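Local coordinates for putative uncharacterized protein PAE0789 (PDB 2ZYZ) that probably serves as the structural subunit of a splicing endonuclease and may bind nucleic acid, at residues K38-L43 with I47-K52. Residues are numbered along the deposited sequence; the frame is centred on the assembly and turned at random.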
loop_
_atom_site.group_PDB
_atom_site.type_symbol
_atom_site.label_atom_id
_atom_site.label_comp_id
_atom_site.label_asym_id
_atom_site.label_seq_id
_atom_site.Cartn_x
_atom_site.Cartn_y
_atom_site.Cartn_z
ATOM N N LYS C 38 31.844 -7.375 6.952
ATOM C CA LYS C 38 32.137 -7.569 8.338
ATOM C C LYS C 38 31.468 -6.673 9.292
ATOM O O LYS C 38 31.283 -5.523 9.042
ATOM C CB LYS C 38 33.609 -7.683 8.645
ATOM C CG LYS C 38 33.868 -8.820 9.698
ATOM C CD LYS C 38 32.712 -9.027 10.754
ATOM C CE LYS C 38 32.259 -10.420 10.934
ATOM N NZ LYS C 38 32.596 -11.238 9.762
ATOM N N ILE C 39 31.110 -7.226 10.430
ATOM C CA ILE C 39 30.420 -6.449 11.404
ATOM C C ILE C 39 31.407 -5.665 12.216
ATOM O O ILE C 39 32.330 -6.246 12.751
ATOM C CB ILE C 39 29.559 -7.289 12.330
ATOM C CG1 ILE C 39 28.757 -8.315 11.565
ATOM C CG2 ILE C 39 28.658 -6.410 13.138
ATOM C CD1 ILE C 39 27.986 -7.783 10.463
ATOM N N ILE C 40 31.180 -4.364 12.339
ATOM C CA ILE C 40 32.145 -3.432 12.903
ATOM C C ILE C 40 31.809 -3.149 14.347
ATOM O O ILE C 40 32.622 -3.327 15.199
ATOM C CB ILE C 40 32.236 -2.105 12.121
ATOM C CG1 ILE C 40 32.640 -2.334 10.677
ATOM C CG2 ILE C 40 33.108 -1.118 12.813
ATOM C CD1 ILE C 40 33.761 -3.113 10.540
ATOM N N GLU C 41 30.569 -2.782 14.610
ATOM C CA GLU C 41 30.130 -2.390 15.927
ATOM C C GLU C 41 28.617 -2.541 16.092
ATOM O O GLU C 41 27.860 -2.168 15.234
ATOM C CB GLU C 41 30.566 -0.970 16.236
ATOM C CG GLU C 41 30.539 -0.659 17.688
ATOM C CD GLU C 41 30.570 0.799 17.961
ATOM O OE1 GLU C 41 30.559 1.564 17.016
ATOM O OE2 GLU C 41 30.596 1.188 19.119
ATOM N N GLN C 42 28.199 -3.085 17.217
ATOM C CA GLN C 42 26.800 -3.073 17.552
ATOM C C GLN C 42 26.487 -1.909 18.411
ATOM O O GLN C 42 27.068 -1.772 19.452
ATOM C CB GLN C 42 26.396 -4.375 18.208
ATOM C CG GLN C 42 24.929 -4.536 18.394
ATOM C CD GLN C 42 24.308 -5.209 17.212
ATOM O OE1 GLN C 42 24.960 -5.995 16.596
ATOM N NE2 GLN C 42 23.045 -4.933 16.920
ATOM N N LEU C 43 25.594 -1.033 17.948
ATOM C CA LEU C 43 25.283 0.213 18.609
ATOM C C LEU C 43 24.116 0.095 19.539
ATOM O O LEU C 43 23.949 0.854 20.446
ATOM C CB LEU C 43 25.014 1.356 17.638
ATOM C CG LEU C 43 26.151 1.655 16.697
ATOM C CD1 LEU C 43 25.872 2.820 15.872
ATOM C CD2 LEU C 43 27.362 1.943 17.499
ATOM N N ILE C 47 20.505 -1.837 15.738
ATOM C CA ILE C 47 21.372 -0.925 15.020
ATOM C C ILE C 47 22.837 -1.358 15.070
ATOM O O ILE C 47 23.338 -1.617 16.091
ATOM C CB ILE C 47 21.243 0.484 15.545
ATOM C CG1 ILE C 47 19.794 0.940 15.526
ATOM C CG2 ILE C 47 22.079 1.379 14.778
ATOM C CD1 ILE C 47 19.557 2.190 16.126
ATOM N N PHE C 48 23.469 -1.444 13.924
ATOM C CA PHE C 48 24.857 -1.835 13.869
ATOM C C PHE C 48 25.561 -1.240 12.669
ATOM O O PHE C 48 24.927 -0.781 11.808
ATOM C CB PHE C 48 25.065 -3.330 13.906
ATOM C CG PHE C 48 24.455 -4.061 12.772
ATOM C CD1 PHE C 48 25.180 -4.365 11.659
ATOM C CD2 PHE C 48 23.146 -4.475 12.817
ATOM C CE1 PHE C 48 24.639 -5.034 10.666
ATOM C CE2 PHE C 48 22.633 -5.158 11.791
ATOM C CZ PHE C 48 23.390 -5.411 10.700
ATOM N N ILE C 49 26.884 -1.254 12.684
ATOM C CA ILE C 49 27.687 -0.828 11.560
ATOM C C ILE C 49 28.336 -2.041 10.964
ATOM O O ILE C 49 28.869 -2.830 11.678
ATOM C CB ILE C 49 28.794 0.138 12.004
ATOM C CG1 ILE C 49 28.179 1.332 12.685
ATOM C CG2 ILE C 49 29.639 0.600 10.810
ATOM C CD1 ILE C 49 29.088 2.217 13.344
ATOM N N ALA C 50 28.312 -2.158 9.646
ATOM C CA ALA C 50 29.011 -3.216 8.974
ATOM C C ALA C 50 29.652 -2.662 7.731
ATOM O O ALA C 50 29.282 -1.644 7.286
ATOM C CB ALA C 50 28.138 -4.300 8.639
ATOM N N GLU C 51 30.608 -3.377 7.171
ATOM C CA GLU C 51 31.471 -2.849 6.117
ATOM C C GLU C 51 31.712 -3.839 4.991
ATOM O O GLU C 51 32.010 -4.957 5.237
ATOM C CB GLU C 51 32.805 -2.434 6.680
ATOM C CG GLU C 51 33.852 -2.227 5.608
ATOM C CD GLU C 51 35.005 -1.333 6.022
ATOM O OE1 GLU C 51 35.615 -0.756 5.096
ATOM O OE2 GLU C 51 35.329 -1.235 7.227
ATOM N N LYS C 52 31.534 -3.386 3.765
ATOM C CA LYS C 52 32.018 -4.088 2.616
ATOM C C LYS C 52 32.879 -3.136 1.827
ATOM O O LYS C 52 34.011 -3.002 2.088
ATOM C CB LYS C 52 30.904 -4.600 1.745
ATOM C CG LYS C 52 31.220 -5.853 1.019
ATOM C CD LYS C 52 30.237 -6.123 -0.053
ATOM C CE LYS C 52 30.680 -7.163 -0.989
ATOM N NZ LYS C 52 29.527 -7.765 -1.647
#
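Ile49 sits across from two residues, Ile40 and Glu41, which makes a classic beta bulge in the antiparallel hairpin of strands 38-44 and 47-51. Ile49 O accepts a bond from Ile40 N at 2.9 Å and a weak one from Glu41 N at 3.4 Å. Glu41 O then takes Ile49 N in a nearly straight bond, 168° at the hydrogen. On one side of the bulge Lys38 and Glu51 exchange two backbone hydrogen bonds; on the other, Leu43 N gives one to Ile47 O (3.0 Å).

The tight side lies under helix 23-34. There Ile39 CD1 rests on Ala50 CB (3.9 Å), and Phe48 CB lies 3.3 Å from Glu41 O. Phe48 holds CG between its backbone N and carbonyl carbon (chi1 61°), which places the ring where it meets Phe29 and Phe58. Gln42 bends at chi2 (91°), bringing its amide beside Phe48 CB. Its NE2 hydrogen-bonds to Asp44 O, just past Leu43.

The other face is more open at Ile40 and Glu41, though Ile49 is buried there and packs on Met84. Ile40 CG1 lies 4.0 Å from Glu51 CB, and Glu41 runs alongside Ile49. Glu51 OE2 forms a salt bridge with Arg55. Backbone bonds thus hold the bulged strand, while apolar packing of Ile39 and Phe48 probably joins the hairpin to the helix.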